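Local coordinates for glycoside hydrolase family 5 (Aspergillus oryzae, PDB 6LA0), which acts as a secreted family 5 glycoside hydrolase, a rutinosidase that releases the disaccharide rutinose from plant glycosides and may also cleave 1,3-beta-glucans, at residues W27-S32 against P91-A96; H128-V133 against S183-P188; A253-V258 against G290-F295; W299-L304 against A350-F355. All coordinates share one frame; numbering follows the deposited sequence.

Interaction 1 of 4, residues W27-S32 against P91-A96; sequences WLVQES and PTTYAA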
loop_
_atom_site.group_PDB
_atom_site.type_symbol
_atom_site.label_atom_id
_atom_site.label_comp_id
_atom_site.label_asym_id
_atom_site.label_seq_id
_atom_site.Cartn_x
_atom_site.Cartn_y
_atom_site.Cartn_z
ATOM N N TRP A 27 -0.355 -10.072 3.688
ATOM C CA TRP A 27 -1.514 -10.955 3.697
ATOM C C TRP A 27 -1.797 -11.539 2.317
ATOM O O TRP A 27 -1.746 -12.764 2.132
ATOM C CB TRP A 27 -2.737 -10.194 4.235
ATOM C CG TRP A 27 -4.032 -10.959 4.237
ATOM C CD1 TRP A 27 -4.215 -12.299 4.523
ATOM C CD2 TRP A 27 -5.333 -10.426 3.964
ATOM N NE1 TRP A 27 -5.555 -12.620 4.432
ATOM C CE2 TRP A 27 -6.260 -11.491 4.085
ATOM C CE3 TRP A 27 -5.806 -9.156 3.611
ATOM C CZ2 TRP A 27 -7.629 -11.315 3.874
ATOM C CZ3 TRP A 27 -7.164 -8.982 3.412
ATOM C CH2 TRP A 27 -8.060 -10.060 3.531
ATOM N N LEU A 28 -2.123 -10.688 1.338
ATOM C CA LEU A 28 -2.339 -11.140 -0.030
ATOM C C LEU A 28 -1.164 -10.794 -0.941
ATOM O O LEU A 28 -1.160 -11.199 -2.111
ATOM C CB LEU A 28 -3.644 -10.545 -0.578
ATOM C CG LEU A 28 -4.874 -10.703 0.326
ATOM C CD1 LEU A 28 -6.050 -9.922 -0.228
ATOM C CD2 LEU A 28 -5.242 -12.185 0.388
ATOM N N VAL A 29 -0.185 -10.053 -0.420
ATOM C CA VAL A 29 1.114 -9.819 -1.040
ATOM C C VAL A 29 2.164 -10.275 -0.037
ATOM O O VAL A 29 2.126 -9.851 1.122
ATOM C CB VAL A 29 1.316 -8.324 -1.369
ATOM C CG1 VAL A 29 2.725 -8.061 -1.893
ATOM C CG2 VAL A 29 0.267 -7.825 -2.361
ATOM N N GLN A 30 3.088 -11.134 -0.460
ATOM C CA GLN A 30 4.073 -11.698 0.461
ATOM C C GLN A 30 5.402 -10.961 0.339
ATOM O O GLN A 30 5.875 -10.704 -0.771
ATOM C CB GLN A 30 4.290 -13.203 0.206
ATOM C CG GLN A 30 3.010 -14.022 0.039
ATOM C CD GLN A 30 2.050 -13.844 1.190
ATOM O OE1 GLN A 30 2.462 -13.739 2.349
ATOM N NE2 GLN A 30 0.767 -13.789 0.884
ATOM N N GLU A 31 6.003 -10.635 1.496
ATOM C CA GLU A 31 7.280 -9.940 1.580
ATOM C C GLU A 31 8.093 -10.514 2.735
ATOM O O GLU A 31 7.533 -10.890 3.772
ATOM C CB GLU A 31 7.096 -8.433 1.781
ATOM C CG GLU A 31 6.335 -7.744 0.670
ATOM C CD GLU A 31 6.132 -6.275 0.951
ATOM O OE1 GLU A 31 7.127 -5.613 1.305
ATOM O OE2 GLU A 31 4.980 -5.806 0.836
ATOM N N SER A 32 9.412 -10.574 2.549
ATOM C CA SER A 32 10.270 -11.305 3.479
ATOM C C SER A 32 10.270 -10.681 4.878
ATOM O O SER A 32 10.311 -11.394 5.885
ATOM C CB SER A 32 11.688 -11.364 2.911
ATOM O OG SER A 32 12.299 -10.081 2.943
ATOM N N PRO A 91 -3.161 -4.259 -0.010
ATOM C CA PRO A 91 -2.375 -4.626 -1.195
ATOM C C PRO A 91 -2.728 -6.020 -1.711
ATOM O O PRO A 91 -2.869 -6.976 -0.943
ATOM C CB PRO A 91 -0.925 -4.576 -0.680
ATOM C CG PRO A 91 -0.977 -3.634 0.481
ATOM C CD PRO A 91 -2.299 -3.913 1.137
ATOM N N THR A 92 -2.866 -6.126 -3.036
ATOM C CA THR A 92 -3.101 -7.395 -3.714
ATOM C C THR A 92 -2.102 -7.542 -4.854
ATOM O O THR A 92 -1.591 -6.550 -5.386
ATOM C CB THR A 92 -4.530 -7.505 -4.285
ATOM O OG1 THR A 92 -4.691 -6.571 -5.358
ATOM C CG2 THR A 92 -5.587 -7.221 -3.211
ATOM N N THR A 93 -1.840 -8.784 -5.255
ATOM C CA THR A 93 -1.043 -8.970 -6.460
ATOM C C THR A 93 -1.964 -8.994 -7.678
ATOM O O THR A 93 -3.181 -9.186 -7.573
ATOM C CB THR A 93 -0.216 -10.258 -6.417
ATOM O OG1 THR A 93 -1.092 -11.384 -6.562
ATOM C CG2 THR A 93 0.591 -10.369 -5.117
ATOM N N TYR A 94 -1.370 -8.780 -8.849
ATOM C CA TYR A 94 -2.179 -8.828 -10.058
ATOM C C TYR A 94 -2.755 -10.221 -10.259
ATOM O O TYR A 94 -3.809 -10.371 -10.884
ATOM C CB TYR A 94 -1.362 -8.390 -11.275
ATOM C CG TYR A 94 -0.197 -9.284 -11.667
ATOM C CD1 TYR A 94 -0.405 -10.581 -12.162
ATOM C CD2 TYR A 94 1.106 -8.819 -11.596
ATOM C CE1 TYR A 94 0.659 -11.380 -12.524
ATOM C CE2 TYR A 94 2.185 -9.622 -11.970
ATOM C CZ TYR A 94 1.946 -10.908 -12.435
ATOM O OH TYR A 94 3.007 -11.704 -12.816
ATOM N N ALA A 95 -2.079 -11.233 -9.715
ATOM C CA ALA A 95 -2.499 -12.627 -9.859
ATOM C C ALA A 95 -3.791 -12.937 -9.118
ATOM O O ALA A 95 -4.378 -14.002 -9.345
ATOM C CB ALA A 95 -1.391 -13.558 -9.352
ATOM N N ALA A 96 -4.218 -12.063 -8.202
ATOM C CA ALA A 96 -5.534 -12.200 -7.589
ATOM C C ALA A 96 -6.648 -11.949 -8.584
ATOM O O ALA A 96 -7.791 -12.364 -8.350
ATOM C CB ALA A 96 -5.674 -11.222 -6.421
HETATM O O HOH W 1 -2.802 -11.400 -4.332
HETATM O O HOH W 2 -2.053 -7.915 1.445
#
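Leu28, which lies beside Thr92 across the contact, also sets its CG over one face of the Trp27 indole, toward the rim. The indole also packs against Ile72 and against Tyr113 and Ile117 of helix 110-125, and its NE1 is hydrogen-bonded to Tyr68 O. The other flat group is the Gln30 amide: its NE2 donates a hydrogen bond to Trp27 O at 3.0 Å, from above the carbonyl plane, linking the side chain back to the loop backbone. Toward the strand, Leu28 CD1 meets Thr92 CG2 at 4.1 Å, the two side chains running the same way. Val29 does more. With CG1 anti to the backbone N (chi1 175°), CG2 is left beside that N and reaches Thr92 C at 3.5 Å, Pro91 CB at 3.8 Å and the methyl of Thr93; a branched, compact valine suits so confined a spot. The polar backbone is joined through water. One water accepts from Leu28 N and donates to Pro91 O at 2.7 Å; another donates to Leu28 O and accepts from Thr93 N at 2.9 Å. Loop 27-32 thus closes over the C-terminal end of strand 87-92, as beta-alpha loops do around the active-site end of a TIM barrel.

Interaction 2 of 4, residues H128-V133 against S183-P188; sequences HIIVDV and SYTIEP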
loop_
_atom_site.group_PDB
_atom_site.type_symbol
_atom_site.label_atom_id
_atom_site.label_comp_id
_atom_site.label_asym_id
_atom_site.label_seq_id
_atom_site.Cartn_x
_atom_site.Cartn_y
_atom_site.Cartn_z
ATOM N N HIS A 128 -13.787 2.430 5.164
ATOM C CA HIS A 128 -13.522 2.593 3.739
ATOM C C HIS A 128 -12.383 1.668 3.337
ATOM O O HIS A 128 -11.463 1.436 4.124
ATOM C CB HIS A 128 -13.150 4.045 3.424
ATOM C CG HIS A 128 -13.137 4.372 1.960
ATOM N ND1 HIS A 128 -14.284 4.658 1.252
ATOM C CD2 HIS A 128 -12.112 4.488 1.081
ATOM C CE1 HIS A 128 -13.969 4.923 -0.006
ATOM N NE2 HIS A 128 -12.658 4.822 -0.139
ATOM N N ILE A 129 -12.443 1.141 2.109
ATOM C CA ILE A 129 -11.470 0.160 1.618
ATOM C C ILE A 129 -10.746 0.728 0.399
ATOM O O ILE A 129 -11.385 1.087 -0.596
ATOM C CB ILE A 129 -12.135 -1.181 1.248
ATOM C CG1 ILE A 129 -12.990 -1.732 2.402
ATOM C CG2 ILE A 129 -11.068 -2.189 0.819
ATOM C CD1 ILE A 129 -12.191 -2.139 3.623
ATOM N N ILE A 130 -9.411 0.768 0.471
ATOM C CA ILE A 130 -8.540 1.057 -0.666
ATOM C C ILE A 130 -8.057 -0.289 -1.209
ATOM O O ILE A 130 -7.317 -1.015 -0.533
ATOM C CB ILE A 130 -7.353 1.953 -0.264
ATOM C CG1 ILE A 130 -7.805 3.370 0.103
ATOM C CG2 ILE A 130 -6.330 2.064 -1.396
ATOM C CD1 ILE A 130 -6.765 4.151 0.907
ATOM N N VAL A 131 -8.487 -0.644 -2.417
ATOM C CA VAL A 131 -8.037 -1.875 -3.051
ATOM C C VAL A 131 -6.806 -1.507 -3.873
ATOM O O VAL A 131 -6.899 -0.729 -4.828
ATOM C CB VAL A 131 -9.140 -2.507 -3.909
ATOM C CG1 VAL A 131 -8.648 -3.795 -4.544
ATOM C CG2 VAL A 131 -10.378 -2.781 -3.068
ATOM N N ASP A 132 -5.643 -2.028 -3.478
ATOM C CA ASP A 132 -4.365 -1.623 -4.056
ATOM C C ASP A 132 -3.849 -2.751 -4.945
ATOM O O ASP A 132 -3.734 -3.892 -4.497
ATOM C CB ASP A 132 -3.379 -1.249 -2.936
ATOM C CG ASP A 132 -1.916 -1.398 -3.337
ATOM O OD1 ASP A 132 -1.517 -0.911 -4.405
ATOM O OD2 ASP A 132 -1.142 -1.997 -2.563
ATOM N N VAL A 133 -3.587 -2.449 -6.215
ATOM C CA VAL A 133 -2.954 -3.409 -7.115
ATOM C C VAL A 133 -1.460 -3.121 -7.053
ATOM O O VAL A 133 -0.959 -2.206 -7.713
ATOM C CB VAL A 133 -3.493 -3.331 -8.545
ATOM C CG1 VAL A 133 -2.913 -4.488 -9.368
ATOM C CG2 VAL A 133 -5.040 -3.353 -8.568
ATOM N N SER A 183 -18.014 2.249 -0.977
ATOM C CA SER A 183 -17.067 1.937 0.083
ATOM C C SER A 183 -15.640 1.752 -0.409
ATOM O O SER A 183 -14.757 1.490 0.411
ATOM C CB SER A 183 -17.497 0.663 0.817
ATOM O OG SER A 183 -18.722 0.843 1.491
ATOM N N TYR A 184 -15.381 1.864 -1.710
ATOM C CA TYR A 184 -14.094 1.453 -2.251
ATOM C C TYR A 184 -13.406 2.577 -3.015
ATOM O O TYR A 184 -14.046 3.325 -3.753
ATOM C CB TYR A 184 -14.246 0.238 -3.176
ATOM C CG TYR A 184 -14.804 -0.984 -2.485
ATOM C CD1 TYR A 184 -16.174 -1.148 -2.317
ATOM C CD2 TYR A 184 -13.959 -1.971 -1.990
ATOM C CE1 TYR A 184 -16.691 -2.268 -1.678
ATOM C CE2 TYR A 184 -14.461 -3.084 -1.346
ATOM C CZ TYR A 184 -15.828 -3.231 -1.198
ATOM O OH TYR A 184 -16.309 -4.349 -0.562
ATOM N N THR A 185 -12.088 2.655 -2.851
ATOM C CA THR A 185 -11.205 3.465 -3.676
ATOM C C THR A 185 -10.273 2.531 -4.435
ATOM O O THR A 185 -9.691 1.618 -3.838
ATOM C CB THR A 185 -10.407 4.444 -2.791
ATOM O OG1 THR A 185 -11.277 5.482 -2.338
ATOM C CG2 THR A 185 -9.220 5.051 -3.537
ATOM N N ILE A 186 -10.129 2.747 -5.742
ATOM C CA ILE A 186 -9.330 1.865 -6.586
ATOM C C ILE A 186 -7.943 2.468 -6.794
ATOM O O ILE A 186 -7.809 3.581 -7.318
ATOM C CB ILE A 186 -10.032 1.581 -7.926
ATOM C CG1 ILE A 186 -11.288 0.742 -7.687
ATOM C CG2 ILE A 186 -9.071 0.883 -8.857
ATOM C CD1 ILE A 186 -12.065 0.371 -8.956
ATOM N N GLU A 187 -6.905 1.729 -6.385
ATOM C CA GLU A 187 -5.515 2.151 -6.560
ATOM C C GLU A 187 -4.821 1.230 -7.561
ATOM O O GLU A 187 -4.411 0.112 -7.201
ATOM C CB GLU A 187 -4.772 2.157 -5.210
ATOM C CG GLU A 187 -3.303 2.617 -5.295
ATOM C CD GLU A 187 -2.706 3.006 -3.942
ATOM O OE1 GLU A 187 -3.044 2.361 -2.927
ATOM O OE2 GLU A 187 -1.895 3.960 -3.896
ATOM N N PRO A 188 -4.653 1.652 -8.815
ATOM C CA PRO A 188 -4.270 0.729 -9.897
ATOM C C PRO A 188 -2.780 0.446 -10.040
ATOM O O PRO A 188 -2.413 -0.309 -10.942
ATOM C CB PRO A 188 -4.809 1.457 -11.136
ATOM C CG PRO A 188 -4.630 2.929 -10.780
ATOM C CD PRO A 188 -4.956 3.009 -9.315
#
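Two neighbouring parallel strands of the (beta/alpha)8 barrel, 128-133 and 184-187, meet here, joined in sequence by helix 158-176 in a beta-alpha-beta crossover. Their short axes lie 4.7 Å apart and 19° from parallel. Five backbone hydrogen bonds knit them: Ile129 N to Ser183 O, Thr185 N to Ile129 O (2.8 Å), Val131 N to Thr185 O, Glu187 N to Val131 O and Val133 N to Glu187 O, with Tyr184 CA and Ile130 CA adding C-H...O contacts. Ile129, Val131, Tyr184 and Ile186 face the outer helices, where bulky, mostly apolar groups pack: Tyr184 CD2 lies 3.8 Å from Ile129 CB, and Val131 CG2 comes to the edge of the same ring. Ile130, Asp132, Thr185 and Glu187 look into the barrel. There Glu187 stretches out, CG anti to the backbone N (chi1 -179°), carrying OE1 to within 3.6 Å of Ile130 CG2 and 3.9 Å of Asp132 OD1. The salt bridge of Glu187 to Arg89, and the bond from Asp132 OD2 to His134, probably ease the repulsion. At the other end of the pair, the His128 ring has Ser183 O over one face while Thr185 OG1 lies in its plane at the edge, 2.7 Å from NE2 in a nearly straight hydrogen bond (170°), and the same hydroxyl is also hydrogen-bonded to Trp14 NE1.

Interaction 3 of 4, residues A253-V258 against G290-F295; sequences ADANLV and GKFPVF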
loop_
_atom_site.group_PDB
_atom_site.type_symbol
_atom_site.label_atom_id
_atom_site.label_comp_id
_atom_site.label_asym_id
_atom_site.label_seq_id
_atom_site.Cartn_x
_atom_site.Cartn_y
_atom_site.Cartn_z
ATOM N N ALA A 253 -8.639 18.649 -14.452
ATOM C CA ALA A 253 -9.041 18.970 -13.085
ATOM C C ALA A 253 -10.194 18.101 -12.595
ATOM O O ALA A 253 -10.281 17.809 -11.394
ATOM C CB ALA A 253 -9.419 20.449 -12.988
ATOM N N ASP A 254 -11.073 17.662 -13.493
ATOM C CA ASP A 254 -12.255 16.918 -13.075
ATOM C C ASP A 254 -12.017 15.419 -12.900
ATOM O O ASP A 254 -12.983 14.684 -12.671
ATOM C CB ASP A 254 -13.398 17.139 -14.076
ATOM C CG ASP A 254 -14.043 18.505 -13.927
ATOM O OD1 ASP A 254 -13.759 19.188 -12.917
ATOM O OD2 ASP A 254 -14.834 18.891 -14.819
ATOM N N ALA A 255 -10.785 14.933 -13.017
ATOM C CA ALA A 255 -10.539 13.538 -12.672
ATOM C C ALA A 255 -10.881 13.305 -11.202
ATOM O O ALA A 255 -10.538 14.116 -10.337
ATOM C CB ALA A 255 -9.081 13.163 -12.937
ATOM N N ASN A 256 -11.579 12.199 -10.923
ATOM C CA ASN A 256 -11.932 11.809 -9.555
ATOM C C ASN A 256 -10.719 11.088 -8.974
ATOM O O ASN A 256 -10.615 9.855 -8.966
ATOM C CB ASN A 256 -13.185 10.940 -9.531
ATOM C CG ASN A 256 -13.781 10.818 -8.131
ATOM O OD1 ASN A 256 -13.229 11.343 -7.165
ATOM N ND2 ASN A 256 -14.912 10.132 -8.022
ATOM N N LEU A 257 -9.784 11.891 -8.476
ATOM C CA LEU A 257 -8.401 11.466 -8.316
ATOM C C LEU A 257 -7.857 11.945 -6.977
ATOM O O LEU A 257 -7.991 13.121 -6.626
ATOM C CB LEU A 257 -7.557 12.019 -9.472
ATOM C CG LEU A 257 -6.056 11.743 -9.590
ATOM C CD1 LEU A 257 -5.790 10.289 -9.876
ATOM C CD2 LEU A 257 -5.478 12.624 -10.693
ATOM N N VAL A 258 -7.244 11.028 -6.233
ATOM C CA VAL A 258 -6.526 11.355 -5.010
ATOM C C VAL A 258 -5.117 10.777 -5.120
ATOM O O VAL A 258 -4.925 9.702 -5.691
ATOM C CB VAL A 258 -7.271 10.812 -3.771
ATOM C CG1 VAL A 258 -7.462 9.297 -3.885
ATOM C CG2 VAL A 258 -6.535 11.175 -2.502
ATOM N N GLY A 290 -3.280 21.727 -4.070
ATOM C CA GLY A 290 -4.722 21.859 -3.930
ATOM C C GLY A 290 -5.557 21.534 -5.165
ATOM O O GLY A 290 -6.788 21.515 -5.065
ATOM N N LYS A 291 -4.945 21.318 -6.330
ATOM C CA LYS A 291 -5.739 20.908 -7.487
ATOM C C LYS A 291 -6.289 19.496 -7.294
ATOM O O LYS A 291 -7.408 19.202 -7.729
ATOM C CB LYS A 291 -4.908 20.995 -8.774
ATOM C CG LYS A 291 -5.723 20.718 -10.056
ATOM C CD LYS A 291 -4.835 20.571 -11.287
ATOM C CE LYS A 291 -5.685 20.310 -12.532
ATOM N NZ LYS A 291 -4.864 20.207 -13.775
ATOM N N PHE A 292 -5.532 18.627 -6.623
ATOM C CA PHE A 292 -5.967 17.296 -6.217
ATOM C C PHE A 292 -5.553 17.045 -4.774
ATOM O O PHE A 292 -4.529 17.564 -4.328
ATOM C CB PHE A 292 -5.360 16.204 -7.109
ATOM C CG PHE A 292 -5.735 16.318 -8.560
ATOM C CD1 PHE A 292 -6.989 15.917 -8.999
ATOM C CD2 PHE A 292 -4.817 16.788 -9.486
ATOM C CE1 PHE A 292 -7.334 16.006 -10.346
ATOM C CE2 PHE A 292 -5.152 16.891 -10.839
ATOM C CZ PHE A 292 -6.410 16.500 -11.269
ATOM N N PRO A 293 -6.312 16.237 -4.034
ATOM C CA PRO A 293 -5.973 15.966 -2.631
ATOM C C PRO A 293 -4.909 14.879 -2.485
ATOM O O PRO A 293 -4.608 14.119 -3.413
ATOM C CB PRO A 293 -7.312 15.511 -2.035
ATOM C CG PRO A 293 -8.002 14.819 -3.194
ATOM C CD PRO A 293 -7.555 15.555 -4.451
ATOM N N VAL A 294 -4.351 14.803 -1.267
ATOM C CA VAL A 294 -3.227 13.925 -0.943
ATOM C C VAL A 294 -3.584 13.036 0.244
ATOM O O VAL A 294 -4.152 13.508 1.235
ATOM C CB VAL A 294 -1.955 14.739 -0.617
ATOM C CG1 VAL A 294 -0.836 13.812 -0.174
ATOM C CG2 VAL A 294 -1.522 15.575 -1.813
ATOM N N PHE A 295 -3.227 11.749 0.147
ATOM C CA PHE A 295 -3.372 10.766 1.209
ATOM C C PHE A 295 -2.023 10.094 1.431
ATOM O O PHE A 295 -1.288 9.831 0.473
ATOM C CB PHE A 295 -4.446 9.712 0.860
ATOM C CG PHE A 295 -4.767 8.741 1.983
ATOM C CD1 PHE A 295 -5.545 9.132 3.064
ATOM C CD2 PHE A 295 -4.316 7.429 1.932
ATOM C CE1 PHE A 295 -5.854 8.228 4.087
ATOM C CE2 PHE A 295 -4.620 6.520 2.947
ATOM C CZ PHE A 295 -5.391 6.922 4.020
HETATM O O HOH W 3 -7.158 21.353 -15.530
HETATM O O HOH W 4 -9.436 19.289 -9.668
#
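Phe292, Val258 and Ala253 lose the most surface here, and Phe292 is the pivot. Its CG stands anti to the carbonyl carbon (chi1 -61°), which sets the ring against Leu257 and Ala255. Leu257 CD2 sits over the ring centre, 3.9 Å from the centroid and only 11° off the normal, a CH-pi contact. Ala255 O approaches the edge in the ring plane, 3.7 Å from CE1, where the ring hydrogens carry a slight positive charge; Ala253 O also lies close to CE1. A flat aromatic ring suits this place, since one face can meet a methyl while its edge meets the carbonyl of Ala255. Ala253, small enough to let a long chain pass, receives Lys291: the fully extended lysine brings CE to 3.8 Å from Ala253 CB, and its NZ goes on to bond Ser248 O and Leu251 O. A water accepts from Lys291 NZ and, weakly, from Ala253 N. Val258 works at the inner end, its CG2 touching Pro293 O at 3.6 Å, the proline ring at CG and Phe295 CB, while Pro293 CD lies 3.3 Å from Leu257 O. The segments lie where strands 257-265 and 294-303 begin, the two strands of a beta-alpha-beta unit through helix 275-285; helix 244-248 flanks Phe292, strand 235-237 packs on Leu257 and Val258, and Trp14 packs on Val258 and Pro293.

Interaction 4 of 4, residues W299-L304 against A350-F355; sequences WAIQTL and ADYWNF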
loop_
_atom_site.group_PDB
_atom_site.type_symbol
_atom_site.label_atom_id
_atom_site.label_comp_id
_atom_site.label_asym_id
_atom_site.label_seq_id
_atom_site.Cartn_x
_atom_site.Cartn_y
_atom_site.Cartn_z
ATOM N N TRP A 299 3.481 4.738 5.802
ATOM C CA TRP A 299 4.508 5.371 6.623
ATOM C C TRP A 299 4.804 4.455 7.814
ATOM O O TRP A 299 4.048 3.524 8.106
ATOM C CB TRP A 299 4.080 6.769 7.083
ATOM C CG TRP A 299 2.940 6.763 8.070
ATOM C CD1 TRP A 299 1.641 6.438 7.822
ATOM C CD2 TRP A 299 3.011 7.105 9.462
ATOM N NE1 TRP A 299 0.892 6.553 8.971
ATOM C CE2 TRP A 299 1.713 6.959 9.994
ATOM C CE3 TRP A 299 4.049 7.516 10.310
ATOM C CZ2 TRP A 299 1.424 7.210 11.342
ATOM C CZ3 TRP A 299 3.759 7.765 11.651
ATOM C CH2 TRP A 299 2.459 7.618 12.150
ATOM N N ALA A 300 5.916 4.738 8.505
ATOM C CA ALA A 300 6.315 4.010 9.716
ATOM C C ALA A 300 7.358 4.828 10.472
ATOM O O ALA A 300 7.983 5.729 9.906
ATOM C CB ALA A 300 6.868 2.619 9.393
ATOM N N ILE A 301 7.584 4.471 11.746
ATOM C CA ILE A 301 8.375 5.318 12.646
ATOM C C ILE A 301 9.815 4.845 12.845
ATOM O O ILE A 301 10.542 5.481 13.619
ATOM C CB ILE A 301 7.714 5.482 14.036
ATOM C CG1 ILE A 301 7.574 4.128 14.752
ATOM C CG2 ILE A 301 6.386 6.236 13.916
ATOM C CD1 ILE A 301 7.471 4.224 16.277
ATOM N N GLN A 302 10.264 3.773 12.194
ATOM C CA GLN A 302 11.661 3.384 12.385
ATOM C C GLN A 302 12.569 4.405 11.723
ATOM O O GLN A 302 12.339 4.794 10.576
ATOM C CB GLN A 302 11.968 2.000 11.813
ATOM C CG GLN A 302 13.409 1.599 12.109
ATOM C CD GLN A 302 13.981 0.548 11.187
ATOM O OE1 GLN A 302 13.262 -0.318 10.661
ATOM N NE2 GLN A 302 15.294 0.608 10.986
ATOM N N THR A 303 13.601 4.846 12.444
ATOM C CA THR A 303 14.571 5.784 11.900
ATOM C C THR A 303 15.873 5.046 11.630
ATOM O O THR A 303 16.089 3.933 12.114
ATOM C CB THR A 303 14.795 6.961 12.858
ATOM O OG1 THR A 303 15.267 6.461 14.118
ATOM C CG2 THR A 303 13.484 7.705 13.076
ATOM N N LEU A 304 16.739 5.653 10.820
ATOM C CA LEU A 304 18.004 4.986 10.545
ATOM C C LEU A 304 18.839 4.845 11.815
ATOM O O LEU A 304 19.424 3.781 12.059
ATOM C CB LEU A 304 18.782 5.729 9.464
ATOM C CG LEU A 304 20.161 5.163 9.125
ATOM C CD1 LEU A 304 20.045 3.723 8.635
ATOM C CD2 LEU A 304 20.835 6.033 8.081
ATOM N N ALA A 350 10.374 -5.427 14.492
ATOM C CA ALA A 350 9.055 -5.806 14.989
ATOM C C ALA A 350 8.589 -4.924 16.134
ATOM O O ALA A 350 7.385 -4.886 16.417
ATOM C CB ALA A 350 9.042 -7.271 15.436
ATOM N N ASP A 351 9.500 -4.191 16.775
ATOM C CA ASP A 351 9.113 -3.253 17.812
ATOM C C ASP A 351 8.608 -1.923 17.246
ATOM O O ASP A 351 7.971 -1.161 17.981
ATOM C CB ASP A 351 10.302 -3.032 18.768
ATOM C CG ASP A 351 10.811 -4.354 19.397
ATOM O OD1 ASP A 351 10.015 -4.989 20.113
ATOM O OD2 ASP A 351 11.978 -4.759 19.155
ATOM N N TYR A 352 8.820 -1.651 15.951
ATOM C CA TYR A 352 8.480 -0.361 15.356
ATOM C C TYR A 352 7.503 -0.426 14.194
ATOM O O TYR A 352 6.885 0.604 13.881
ATOM C CB TYR A 352 9.756 0.361 14.889
ATOM C CG TYR A 352 10.716 0.553 16.028
ATOM C CD1 TYR A 352 10.666 1.699 16.810
ATOM C CD2 TYR A 352 11.656 -0.425 16.345
ATOM C CE1 TYR A 352 11.531 1.871 17.874
ATOM C CE2 TYR A 352 12.538 -0.262 17.421
ATOM C CZ TYR A 352 12.466 0.894 18.176
ATOM O OH TYR A 352 13.323 1.074 19.236
ATOM N N TRP A 353 7.331 -1.584 13.552
ATOM C CA TRP A 353 6.470 -1.700 12.381
ATOM C C TRP A 353 5.164 -2.422 12.673
ATOM O O TRP A 353 4.387 -2.681 11.742
ATOM C CB TRP A 353 7.198 -2.437 11.260
ATOM C CG TRP A 353 8.384 -1.748 10.694
ATOM C CD1 TRP A 353 9.611 -1.639 11.255
ATOM C CD2 TRP A 353 8.468 -1.113 9.408
ATOM N NE1 TRP A 353 10.463 -0.961 10.412
ATOM C CE2 TRP A 353 9.780 -0.624 9.269
ATOM C CE3 TRP A 353 7.559 -0.910 8.362
ATOM C CZ2 TRP A 353 10.211 0.054 8.128
ATOM C CZ3 TRP A 353 7.988 -0.235 7.226
ATOM C CH2 TRP A 353 9.300 0.239 7.120
ATOM N N ASN A 354 4.908 -2.753 13.929
ATOM C CA ASN A 354 3.792 -3.603 14.324
ATOM C C ASN A 354 2.741 -2.686 14.934
ATOM O O ASN A 354 2.867 -2.263 16.083
ATOM C CB ASN A 354 4.292 -4.677 15.292
ATOM C CG ASN A 354 3.211 -5.643 15.733
ATOM O OD1 ASN A 354 2.255 -5.905 15.001
ATOM N ND2 ASN A 354 3.362 -6.186 16.943
ATOM N N PHE A 355 1.714 -2.341 14.151
ATOM C CA PHE A 355 0.690 -1.434 14.662
ATOM C C PHE A 355 -0.111 -2.065 15.796
ATOM O O PHE A 355 -0.639 -1.344 16.650
ATOM C CB PHE A 355 -0.237 -0.980 13.523
ATOM C CG PHE A 355 -1.027 0.252 13.847
ATOM C CD1 PHE A 355 -0.444 1.503 13.769
ATOM C CD2 PHE A 355 -2.344 0.158 14.263
ATOM C CE1 PHE A 355 -1.171 2.646 14.080
ATOM C CE2 PHE A 355 -3.077 1.290 14.574
ATOM C CZ PHE A 355 -2.492 2.536 14.477
#
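The backbones of Gln302 and Tyr352 pass with their CA atoms 5.7 Å apart, and those of Ala300 and Trp353 at 6.3 Å, the loop 350-355 lying against the weakly bonded last part of strand 294-303 and meeting it mainly through side chains. Trp353 is gripped twice. Its NE1 donates to Gln302 OE1 at 2.9 Å, almost straight (171°), and lies in the carbonyl plane on a lone pair, while the amide stands 76° from the indole plane. Gln302 reaches there with CG anti to its N (chi1 -176°) and an extended chain; a glutamine suits because its carbonyl oxygen takes a second bond, from Gln349 NE2. Over one face of the indole, Ala300 CB lies 3.8 Å from the six-membered ring centroid as a CH-pi contact, its lone methyl letting the ring come close. Here the C-terminal end of the seventh strand of the TIM barrel, the end that in family 5 bears the nucleophile, is covered by a long loop after the eighth. Ile301 CD1 comes to the edge of the Tyr352 ring, 4.1 Å from CD1, the side chains crossing at about a right angle. The hydroxyl of Tyr332 is hydrogen-bonded to both Ile301 N and Tyr352 O.

Overall arrangement
Interactions 1, 2 and 4 are buried, while interaction 3 runs out to the surface at Ala253. Interaction 2 is the regular barrel wall, strand against strand, with backbone bonds as its main link and charges turned inward; interaction 1 adjoins it, since strand 87-92 neighbours strand 128-133, and Thr92 N probably bonds Asp132 O. Interactions 3 and 4 lie toward the two ends of strand 294-303, their centres about 29 Å apart. At the strand's start the contact is largely apolar, with Lys291 and water at its exposed end; near its end a side-chain hydrogen bond joins the aromatic packing. Interactions 2 and 3 also touch, through Ile130 and Phe295. In interaction 1 two buried waters join loop and strand backbones.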